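Local coordinates for lipolytic protein G-D-S-L family (Chitinophaga pinensis, PDB 4Q7Q) that is of unconfirmed function but, as a member of the GDSL-like lipase/acylhydrolase family, probably hydrolyses ester bonds of lipids or related acyl substrates, at residues D23-G26 with N27-K31; I112-I115 with R116-N119; L232-D235 with G236-S240; L251-V254 with F255-L258. All coordinates share one frame; numbering follows the deposited sequence.

Contact 1 (D23-G26 with N27-K31); sequences DETG and NRVSK
T25 and R28 close a type I' beta turn with G26 and N27 at its corners, both of positive phi. R28 N is hydrogen-bonded to T25 O at 3.3 Å, closing the turn. How a threonine stitches such a turn together is best followed outward from T25 CB, which lies 4.0 Å from V29 CG2. T25 OG1, set between the backbone N and the carbonyl carbon (chi1 73°), is turned to the amide of V29 and accepts from V29 N at 3.2 Å; it is also hydrogen-bonded to the carbonyl of L22. The other branch, CG2, meets the V29 side chain at about a right angle, with both side chains buried. A valine at T25 would probably leave the V29 amide without its acceptor and the L22 carbonyl without its mate, even if the methyl packing survived. The loop joins helices 14-17 and 33-40 of the SGNH-type fold, and Y234 packs on both T25 and V29. N27 OD1 lies 3.7 Å from D23 CA, in the 3-10 segment before the turn.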
loop_
_atom_site.group_PDB
_atom_site.type_symbol
_atom_site.label_atom_id
_atom_site.label_comp_id
_atom_site.label_asym_id
_atom_site.label_seq_id
_atom_site.Cartn_x
_atom_site.Cartn_y
_atom_site.Cartn_z
ATOM N N ASP A 23 -10.034 9.123 -10.926
ATOM C CA ASP A 23 -10.705 10.359 -10.524
ATOM C C ASP A 23 -10.492 10.640 -9.034
ATOM O O ASP A 23 -10.414 11.797 -8.622
ATOM C CB ASP A 23 -12.203 10.300 -10.836
ATOM C CG ASP A 23 -12.894 9.126 -10.171
ATOM O OD1 ASP A 23 -12.378 7.995 -10.269
ATOM O OD2 ASP A 23 -13.958 9.333 -9.550
ATOM N N GLU A 24 -10.368 9.580 -8.235
ATOM C CA GLU A 24 -10.176 9.744 -6.795
ATOM C C GLU A 24 -8.753 10.170 -6.426
ATOM O O GLU A 24 -8.495 10.529 -5.274
ATOM C CB GLU A 24 -10.599 8.484 -6.033
ATOM C CG GLU A 24 -12.111 8.289 -6.047
ATOM C CD GLU A 24 -12.567 7.006 -5.387
ATOM O OE1 GLU A 24 -12.300 6.809 -4.180
ATOM O OE2 GLU A 24 -13.201 6.192 -6.085
ATOM N N THR A 25 -7.837 10.135 -7.396
ATOM C CA THR A 25 -6.510 10.723 -7.206
ATOM C C THR A 25 -6.510 12.201 -7.598
ATOM O O THR A 25 -5.461 12.840 -7.608
ATOM C CB THR A 25 -5.407 10.002 -8.022
ATOM O OG1 THR A 25 -5.546 10.315 -9.418
ATOM C CG2 THR A 25 -5.472 8.490 -7.820
ATOM N N GLY A 26 -7.678 12.742 -7.939
ATOM C CA GLY A 26 -7.747 14.088 -8.481
ATOM C C GLY A 26 -7.138 14.131 -9.872
ATOM O O GLY A 26 -6.669 15.178 -10.335
ATOM N N ASN A 27 -7.141 12.975 -10.529
ATOM C CA ASN A 27 -6.500 12.792 -11.828
ATOM C C ASN A 27 -5.006 13.120 -11.836
ATOM O O ASN A 27 -4.442 13.457 -12.879
ATOM C CB ASN A 27 -7.251 13.554 -12.923
ATOM C CG ASN A 27 -8.695 13.131 -13.020
ATOM O OD1 ASN A 27 -8.993 11.979 -13.339
ATOM N ND2 ASN A 27 -9.606 14.055 -12.736
ATOM N N ARG A 28 -4.372 13.009 -10.671
ATOM C CA ARG A 28 -2.927 13.168 -10.562
ATOM C C ARG A 28 -2.205 11.951 -11.120
ATOM O O ARG A 28 -1.023 12.022 -11.457
ATOM C CB ARG A 28 -2.506 13.374 -9.104
ATOM C CG ARG A 28 -3.067 14.624 -8.447
ATOM C CD ARG A 28 -1.978 15.605 -8.058
ATOM N NE ARG A 28 -2.555 16.846 -7.552
ATOM C CZ ARG A 28 -2.289 17.380 -6.365
ATOM N NH1 ARG A 28 -1.431 16.794 -5.541
ATOM N NH2 ARG A 28 -2.872 18.519 -6.010
ATOM N N VAL A 29 -2.921 10.833 -11.205
ATOM C CA VAL A 29 -2.356 9.577 -11.691
ATOM C C VAL A 29 -3.048 9.158 -12.986
ATOM O O VAL A 29 -4.267 9.275 -13.105
ATOM C CB VAL A 29 -2.542 8.462 -10.637
ATOM C CG1 VAL A 29 -2.050 7.111 -11.164
ATOM C CG2 VAL A 29 -1.837 8.839 -9.344
ATOM N N SER A 30 -2.277 8.662 -13.949
ATOM C CA SER A 30 -2.854 8.220 -15.220
ATOM C C SER A 30 -2.849 6.693 -15.386
ATOM O O SER A 30 -3.663 6.147 -16.125
ATOM C CB SER A 30 -2.166 8.899 -16.407
ATOM O OG SER A 30 -0.817 8.489 -16.525
ATOM N N LYS A 31 -1.940 6.011 -14.696
ATOM C CA LYS A 31 -1.892 4.552 -14.746
ATOM C C LYS A 31 -1.462 3.996 -13.396
ATOM O O LYS A 31 -0.394 4.340 -12.887
ATOM C CB LYS A 31 -0.933 4.055 -15.838
ATOM C CG LYS A 31 -1.392 4.281 -17.285
ATOM C CD LYS A 31 -0.385 3.701 -18.278
ATOM C CE LYS A 31 -0.798 3.984 -19.713
ATOM N NZ LYS A 31 0.139 3.385 -20.708
#

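Contact 2 (I112-I115 with R116-N119); sequences ISKI and RQLN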
loop_
_atom_site.group_PDB
_atom_site.type_symbol
_atom_site.label_atom_id
_atom_site.label_comp_id
_atom_site.label_asym_id
_atom_site.label_seq_id
_atom_site.Cartn_x
_atom_site.Cartn_y
_atom_site.Cartn_z
ATOM N N ILE A 112 -4.574 -15.927 3.516
ATOM C CA ILE A 112 -3.866 -16.968 2.776
ATOM C C ILE A 112 -4.643 -18.284 2.799
ATOM O O ILE A 112 -4.688 -19.007 1.803
ATOM C CB ILE A 112 -2.421 -17.136 3.285
ATOM C CG1 ILE A 112 -1.600 -15.917 2.857
ATOM C CG2 ILE A 112 -1.795 -18.420 2.743
ATOM C CD1 ILE A 112 -0.275 -15.792 3.559
ATOM N N SER A 113 -5.294 -18.579 3.920
ATOM C CA SER A 113 -6.126 -19.779 3.994
ATOM C C SER A 113 -7.289 -19.726 3.008
ATOM O O SER A 113 -7.601 -20.727 2.363
ATOM C CB SER A 113 -6.643 -20.008 5.413
ATOM O OG SER A 113 -5.569 -20.297 6.288
ATOM N N LYS A 114 -7.917 -18.556 2.874
ATOM C CA LYS A 114 -9.017 -18.399 1.919
ATOM C C LYS A 114 -8.537 -18.617 0.492
ATOM O O LYS A 114 -9.199 -19.284 -0.304
ATOM C CB LYS A 114 -9.658 -17.018 2.026
ATOM C CG LYS A 114 -10.786 -16.789 1.026
ATOM C CD LYS A 114 -11.996 -17.653 1.350
ATOM C CE LYS A 114 -13.210 -17.238 0.532
ATOM N NZ LYS A 114 -14.384 -18.128 0.804
ATOM N N ILE A 115 -7.389 -18.039 0.167
ATOM C CA ILE A 115 -6.820 -18.190 -1.167
ATOM C C ILE A 115 -6.622 -19.666 -1.507
ATOM O O ILE A 115 -6.996 -20.128 -2.590
ATOM C CB ILE A 115 -5.487 -17.447 -1.284
ATOM C CG1 ILE A 115 -5.743 -15.942 -1.261
ATOM C CG2 ILE A 115 -4.760 -17.868 -2.553
ATOM C CD1 ILE A 115 -4.485 -15.099 -1.181
ATOM N N ARG A 116 -6.062 -20.410 -0.560
ATOM C CA ARG A 116 -5.798 -21.827 -0.764
ATOM C C ARG A 116 -7.090 -22.640 -0.866
ATOM O O ARG A 116 -7.144 -23.646 -1.571
ATOM C CB ARG A 116 -4.863 -22.356 0.326
ATOM C CG ARG A 116 -3.438 -21.836 0.154
ATOM C CD ARG A 116 -2.538 -22.181 1.320
ATOM N NE ARG A 116 -1.139 -21.865 1.038
ATOM C CZ ARG A 116 -0.207 -21.704 1.975
ATOM N NH1 ARG A 116 -0.532 -21.804 3.259
ATOM N NH2 ARG A 116 1.045 -21.421 1.632
ATOM N N GLN A 117 -8.137 -22.187 -0.182
ATOM C CA GLN A 117 -9.458 -22.793 -0.330
ATOM C C GLN A 117 -10.003 -22.549 -1.739
ATOM O O GLN A 117 -10.553 -23.456 -2.368
ATOM C CB GLN A 117 -10.428 -22.226 0.705
ATOM C CG GLN A 117 -11.882 -22.612 0.475
ATOM C CD GLN A 117 -12.850 -21.568 1.011
ATOM O OE1 GLN A 117 -13.199 -20.608 0.318
ATOM N NE2 GLN A 117 -13.285 -21.750 2.252
ATOM N N LEU A 118 -9.846 -21.319 -2.227
ATOM C CA LEU A 118 -10.319 -20.947 -3.557
ATOM C C LEU A 118 -9.571 -21.695 -4.650
ATOM O O LEU A 118 -10.175 -22.179 -5.608
ATOM C CB LEU A 118 -10.178 -19.438 -3.780
ATOM C CG LEU A 118 -11.146 -18.541 -3.010
ATOM C CD1 LEU A 118 -10.673 -17.091 -3.036
ATOM C CD2 LEU A 118 -12.552 -18.673 -3.586
ATOM N N ASN A 119 -8.254 -21.772 -4.512
ATOM C CA ASN A 119 -7.429 -22.516 -5.444
ATOM C C ASN A 119 -6.129 -22.953 -4.784
ATOM O O ASN A 119 -5.190 -22.170 -4.678
ATOM C CB ASN A 119 -7.143 -21.687 -6.702
ATOM C CG ASN A 119 -6.448 -22.493 -7.778
ATOM O OD1 ASN A 119 -6.153 -23.670 -7.584
ATOM N ND2 ASN A 119 -6.188 -21.868 -8.918
HETATM O O HOH W 1 -2.900 -21.906 4.911
#
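K114 and Q117, one turn apart, provide the direct polar side-chain link of this helix end. The lysine chain leaves with CG anti to the backbone N (chi1 178°) and bends at chi2, which carries K114 NZ to Q117 OE1 at 2.8 Å. The ammonium lies in the plane of the glutamine carbonyl, on a lone pair, at a C=O...N angle of 136°. NZ has a second partner in D64, a salt bridge, so one cation serves both an amide and a carboxylate.

Water and charge meet at R116. Water 1 sits in the plane at the edge of its guanidinium and accepts from R116 NH1 at 2.9 Å; its bond to S113 OG is weak. NH2 forms a salt bridge with E171, while S113 OG also bonds to the carbonyl of R109.

These pairs decorate the last turns of helix 104-118, one of the helices flanking the parallel sheet of an SGNH-type alpha/beta fold. Its regular i to i+4 backbone bonds run to the very end, where N119 N meets I115 O at 2.8 Å and N119 leaves helical geometry.

In the packing contacts, the methyl I112 CG2 lies over one face of the R116 guanidinium, offset toward the rim and 3.6 Å from NH1. The two side chains run side by side. L118 CD1 approaches K114 CG at 4.1 Å, and I115 packs on Y74, V76 and I124 of strands 73-77 and 123-127.

Contact 3 (L232-D235 with G236-S240); sequences LTYD and GLHPS
Two torsions bring the acid and the imidazole together: D235 holds CG between its own backbone N and carbonyl carbon (chi1 63°), while H238 places CG beside its backbone N. The result is a His-carboxylate hydrogen bond within the D-x-x-H sequence familiar from SGNH hydrolases, and with S14, hydrogen-bonded to H238 NE2, it fits a probable Ser-His-Asp triad. H238 ND1 gives its hydrogen to the syn lone pair of D235 OD2 at 2.7 Å, nearly straight at 176° and within the imidazole plane, although carboxylate and ring are turned 54° apart. The other oxygen, D235 OD1, is gripped twice, through its syn lone pair by H238 N at 2.8 Å and on its anti side by L237 N, which stands out of the carboxylate plane. Three bonds thus fix the rotation of this buried carboxylate. L237 CG covers one face of the H238 imidazole, 4.0 Å above its centre. Y234 presents CE2 to H238 CB at 3.5 Å, the two rings nearly parallel but slid apart so that they barely overlap. A single beta bridge pairs T233 with P239, with hydrogen bonds from Y234 N to H238 O and from S240 N to L232 O, and T233 OG1 accepts from G236 N at 2.9 Å.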
loop_
_atom_site.group_PDB
_atom_site.type_symbol
_atom_site.label_atom_id
_atom_site.label_comp_id
_atom_site.label_asym_id
_atom_site.label_seq_id
_atom_site.Cartn_x
_atom_site.Cartn_y
_atom_site.Cartn_z
ATOM N N LEU A 232 7.110 10.449 -5.625
ATOM C CA LEU A 232 6.703 9.044 -5.630
ATOM C C LEU A 232 5.231 8.873 -5.279
ATOM O O LEU A 232 4.636 7.839 -5.591
ATOM C CB LEU A 232 7.546 8.218 -4.662
ATOM C CG LEU A 232 9.008 8.003 -5.027
ATOM C CD1 LEU A 232 9.672 7.220 -3.910
ATOM C CD2 LEU A 232 9.107 7.265 -6.354
ATOM N N THR A 233 4.677 9.869 -4.587
ATOM C CA THR A 233 3.259 9.923 -4.240
ATOM C C THR A 233 2.690 11.274 -4.652
ATOM O O THR A 233 3.443 12.216 -4.926
ATOM C CB THR A 233 3.011 9.774 -2.718
ATOM O OG1 THR A 233 3.482 10.944 -2.022
ATOM C CG2 THR A 233 3.673 8.510 -2.175
ATOM N N TYR A 234 1.364 11.378 -4.686
ATOM C CA TYR A 234 0.722 12.652 -4.999
ATOM C C TYR A 234 0.137 13.309 -3.744
ATOM O O TYR A 234 -0.304 14.456 -3.790
ATOM C CB TYR A 234 -0.342 12.500 -6.107
ATOM C CG TYR A 234 -1.508 11.605 -5.729
ATOM C CD1 TYR A 234 -2.583 12.100 -4.985
ATOM C CD2 TYR A 234 -1.530 10.266 -6.096
ATOM C CE1 TYR A 234 -3.645 11.282 -4.614
ATOM C CE2 TYR A 234 -2.591 9.448 -5.736
ATOM C CZ TYR A 234 -3.644 9.962 -4.994
ATOM O OH TYR A 234 -4.694 9.143 -4.628
ATOM N N ASP A 235 0.155 12.589 -2.623
ATOM C CA ASP A 235 -0.458 13.081 -1.389
ATOM C C ASP A 235 0.273 12.608 -0.130
ATOM O O ASP A 235 -0.272 12.683 0.968
ATOM C CB ASP A 235 -1.931 12.656 -1.312
ATOM C CG ASP A 235 -2.104 11.145 -1.267
ATOM O OD1 ASP A 235 -1.083 10.422 -1.181
ATOM O OD2 ASP A 235 -3.266 10.680 -1.304
ATOM N N GLY A 236 1.492 12.106 -0.296
ATOM C CA GLY A 236 2.257 11.604 0.832
ATOM C C GLY A 236 2.212 10.095 0.959
ATOM O O GLY A 236 3.131 9.482 1.510
ATOM N N LEU A 237 1.148 9.493 0.436
ATOM C CA LEU A 237 0.849 8.086 0.697
ATOM C C LEU A 237 0.606 7.276 -0.576
ATOM O O LEU A 237 1.201 6.212 -0.769
ATOM C CB LEU A 237 -0.369 7.993 1.617
ATOM C CG LEU A 237 -1.054 6.635 1.848
ATOM C CD1 LEU A 237 -0.120 5.603 2.471
ATOM C CD2 LEU A 237 -2.296 6.814 2.708
ATOM N N HIS A 238 -0.263 7.782 -1.444
ATOM C CA HIS A 238 -0.671 7.025 -2.619
ATOM C C HIS A 238 0.251 7.299 -3.785
ATOM O O HIS A 238 0.509 8.450 -4.109
ATOM C CB HIS A 238 -2.110 7.368 -2.989
ATOM C CG HIS A 238 -3.087 7.049 -1.904
ATOM N ND1 HIS A 238 -3.642 8.013 -1.089
ATOM C CD2 HIS A 238 -3.578 5.864 -1.478
ATOM C CE1 HIS A 238 -4.446 7.432 -0.215
ATOM N NE2 HIS A 238 -4.428 6.128 -0.430
ATOM N N PRO A 239 0.755 6.233 -4.416
ATOM C CA PRO A 239 1.720 6.363 -5.503
ATOM C C PRO A 239 1.278 7.276 -6.646
ATOM O O PRO A 239 0.105 7.317 -7.054
ATOM C CB PRO A 239 1.863 4.928 -6.006
ATOM C CG PRO A 239 1.623 4.100 -4.808
ATOM C CD PRO A 239 0.574 4.827 -4.006
ATOM N N SER A 240 2.257 8.014 -7.151
ATOM C CA SER A 240 2.136 8.721 -8.411
ATOM C C SER A 240 2.320 7.742 -9.563
ATOM O O SER A 240 2.505 6.547 -9.350
ATOM C CB SER A 240 3.232 9.775 -8.486
ATOM O OG SER A 240 4.506 9.155 -8.460
#

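Contact 4 (L251-V254 with F255-L258); sequences LADV and FRQL
L251 and F255 make the close-packed side of this helical segment, four residues apart on a buried face. The methyl L251 CD1 stands over one face of the phenyl ring in a CH-pi contact, 4.1 Å from the F255 ring centroid and 25° off its normal; it lies toward the rim, with CE1 of F255 at 3.8 Å. L251 CG, set anti to the backbone N (chi1 -177°), follows the same ring and is 4.0 Å from F255 CZ. Beyond the pair, W8 meets the phenylalanine edge-to-face, and L37 and V125 also pack on it. With a serine in place of F255, L251 CD1 would probably lose the ring face it rests on and W8 its aromatic partner, opening a gap in this buried layer.

Elsewhere the grip is slacker. V254 CG1 and L258 CD1 approach only to 4.3 Å, although P174 and V125 also pack on both residues. Toward solvent, D253 and R256 form a long salt bridge, OD1 to NH1 at 3.5 Å, with the carboxylate near the guanidinium plane at its edge but tilted 41° against it. The alkyl part of the arginine runs back along the helix, R256 CG lying 3.2 Å from A252 O.

One apolar flank turned to the sheet and to helix 33-40, and a charged flank turned outward, make this a typical amphipathic helix, here the C-terminal helix 241-257 of the SGNH-type fold.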
loop_
_atom_site.group_PDB
_atom_site.type_symbol
_atom_site.label_atom_id
_atom_site.label_comp_id
_atom_site.label_asym_id
_atom_site.label_seq_id
_atom_site.Cartn_x
_atom_site.Cartn_y
_atom_site.Cartn_z
ATOM N N LEU A 251 6.984 -6.026 -9.019
ATOM C CA LEU A 251 6.016 -7.112 -9.032
ATOM C C LEU A 251 6.220 -7.998 -10.252
ATOM O O LEU A 251 6.143 -9.224 -10.161
ATOM C CB LEU A 251 4.592 -6.555 -9.002
ATOM C CG LEU A 251 3.459 -7.583 -8.947
ATOM C CD1 LEU A 251 3.641 -8.528 -7.761
ATOM C CD2 LEU A 251 2.094 -6.902 -8.891
ATOM N N ALA A 252 6.502 -7.374 -11.389
ATOM C CA ALA A 252 6.741 -8.136 -12.609
ATOM C C ALA A 252 7.933 -9.084 -12.476
ATOM O O ALA A 252 7.882 -10.208 -12.969
ATOM C CB ALA A 252 6.904 -7.209 -13.816
ATOM N N ASP A 253 8.989 -8.643 -11.794
ATOM C CA ASP A 253 10.160 -9.493 -11.575
ATOM C C ASP A 253 9.786 -10.766 -10.816
ATOM O O ASP A 253 10.235 -11.860 -11.151
ATOM C CB ASP A 253 11.255 -8.737 -10.813
ATOM C CG ASP A 253 11.889 -7.629 -11.635
ATOM O OD1 ASP A 253 11.764 -7.657 -12.877
ATOM O OD2 ASP A 253 12.526 -6.735 -11.038
ATOM N N VAL A 254 8.966 -10.616 -9.782
ATOM C CA VAL A 254 8.537 -11.763 -8.991
ATOM C C VAL A 254 7.633 -12.700 -9.803
ATOM O O VAL A 254 7.784 -13.922 -9.761
ATOM C CB VAL A 254 7.829 -11.308 -7.710
ATOM C CG1 VAL A 254 7.134 -12.484 -7.045
ATOM C CG2 VAL A 254 8.835 -10.663 -6.763
ATOM N N PHE A 255 6.699 -12.126 -10.550
ATOM C CA PHE A 255 5.849 -12.931 -11.418
ATOM C C PHE A 255 6.694 -13.731 -12.406
ATOM O O PHE A 255 6.420 -14.910 -12.645
ATOM C CB PHE A 255 4.835 -12.055 -12.158
ATOM C CG PHE A 255 3.645 -11.652 -11.320
ATOM C CD1 PHE A 255 3.489 -12.115 -10.020
ATOM C CD2 PHE A 255 2.676 -10.815 -11.842
ATOM C CE1 PHE A 255 2.384 -11.753 -9.258
ATOM C CE2 PHE A 255 1.574 -10.444 -11.086
ATOM C CZ PHE A 255 1.428 -10.917 -9.790
ATOM N N ARG A 256 7.726 -13.099 -12.964
ATOM C CA ARG A 256 8.641 -13.803 -13.863
ATOM C C ARG A 256 9.321 -14.974 -13.165
ATOM O O ARG A 256 9.403 -16.067 -13.720
ATOM C CB ARG A 256 9.709 -12.862 -14.418
ATOM C CG ARG A 256 9.202 -11.828 -15.397
ATOM C CD ARG A 256 10.371 -11.123 -16.064
ATOM N NE ARG A 256 9.940 -10.235 -17.138
ATOM C CZ ARG A 256 9.802 -8.919 -17.011
ATOM N NH1 ARG A 256 10.063 -8.329 -15.851
ATOM N NH2 ARG A 256 9.408 -8.193 -18.048
ATOM N N GLN A 257 9.812 -14.741 -11.952
ATOM C CA GLN A 257 10.513 -15.785 -11.207
ATOM C C GLN A 257 9.592 -16.961 -10.896
ATOM O O GLN A 257 10.042 -18.104 -10.800
ATOM C CB GLN A 257 11.113 -15.222 -9.916
ATOM C CG GLN A 257 12.235 -14.218 -10.144
ATOM C CD GLN A 257 12.496 -13.341 -8.932
ATOM O OE1 GLN A 257 11.869 -13.503 -7.883
ATOM N NE2 GLN A 257 13.421 -12.397 -9.074
ATOM N N LEU A 258 8.302 -16.673 -10.756
ATOM C CA LEU A 258 7.300 -17.703 -10.501
ATOM C C LEU A 258 6.900 -18.466 -11.759
ATOM O O LEU A 258 6.119 -19.417 -11.688
ATOM C CB LEU A 258 6.054 -17.084 -9.868
ATOM C CG LEU A 258 6.140 -16.796 -8.373
ATOM C CD1 LEU A 258 4.878 -16.088 -7.914
ATOM C CD2 LEU A 258 6.341 -18.099 -7.619
#

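Contacts 1 and 3 lie on one side of the chain's centre, their own centres 11 Å apart, and touch: T25 CG2 comes within 3.3 Å of Y234 OH. Contact 1 thus packs against the segment holding two members of the probable triad. In contact 3 the side chain of L237 is about 4 Å from a bound tetraethylene glycol, probably from the crystallisation liquor. Contact 3 leads into helix 241-257 through the N-cap S240, and contact 4 lies in its last turns; their centres are about 24 Å apart. Contact 2, about 31 Å from contact 3 between centres, lies across the chain's centre, well away from the probable active site.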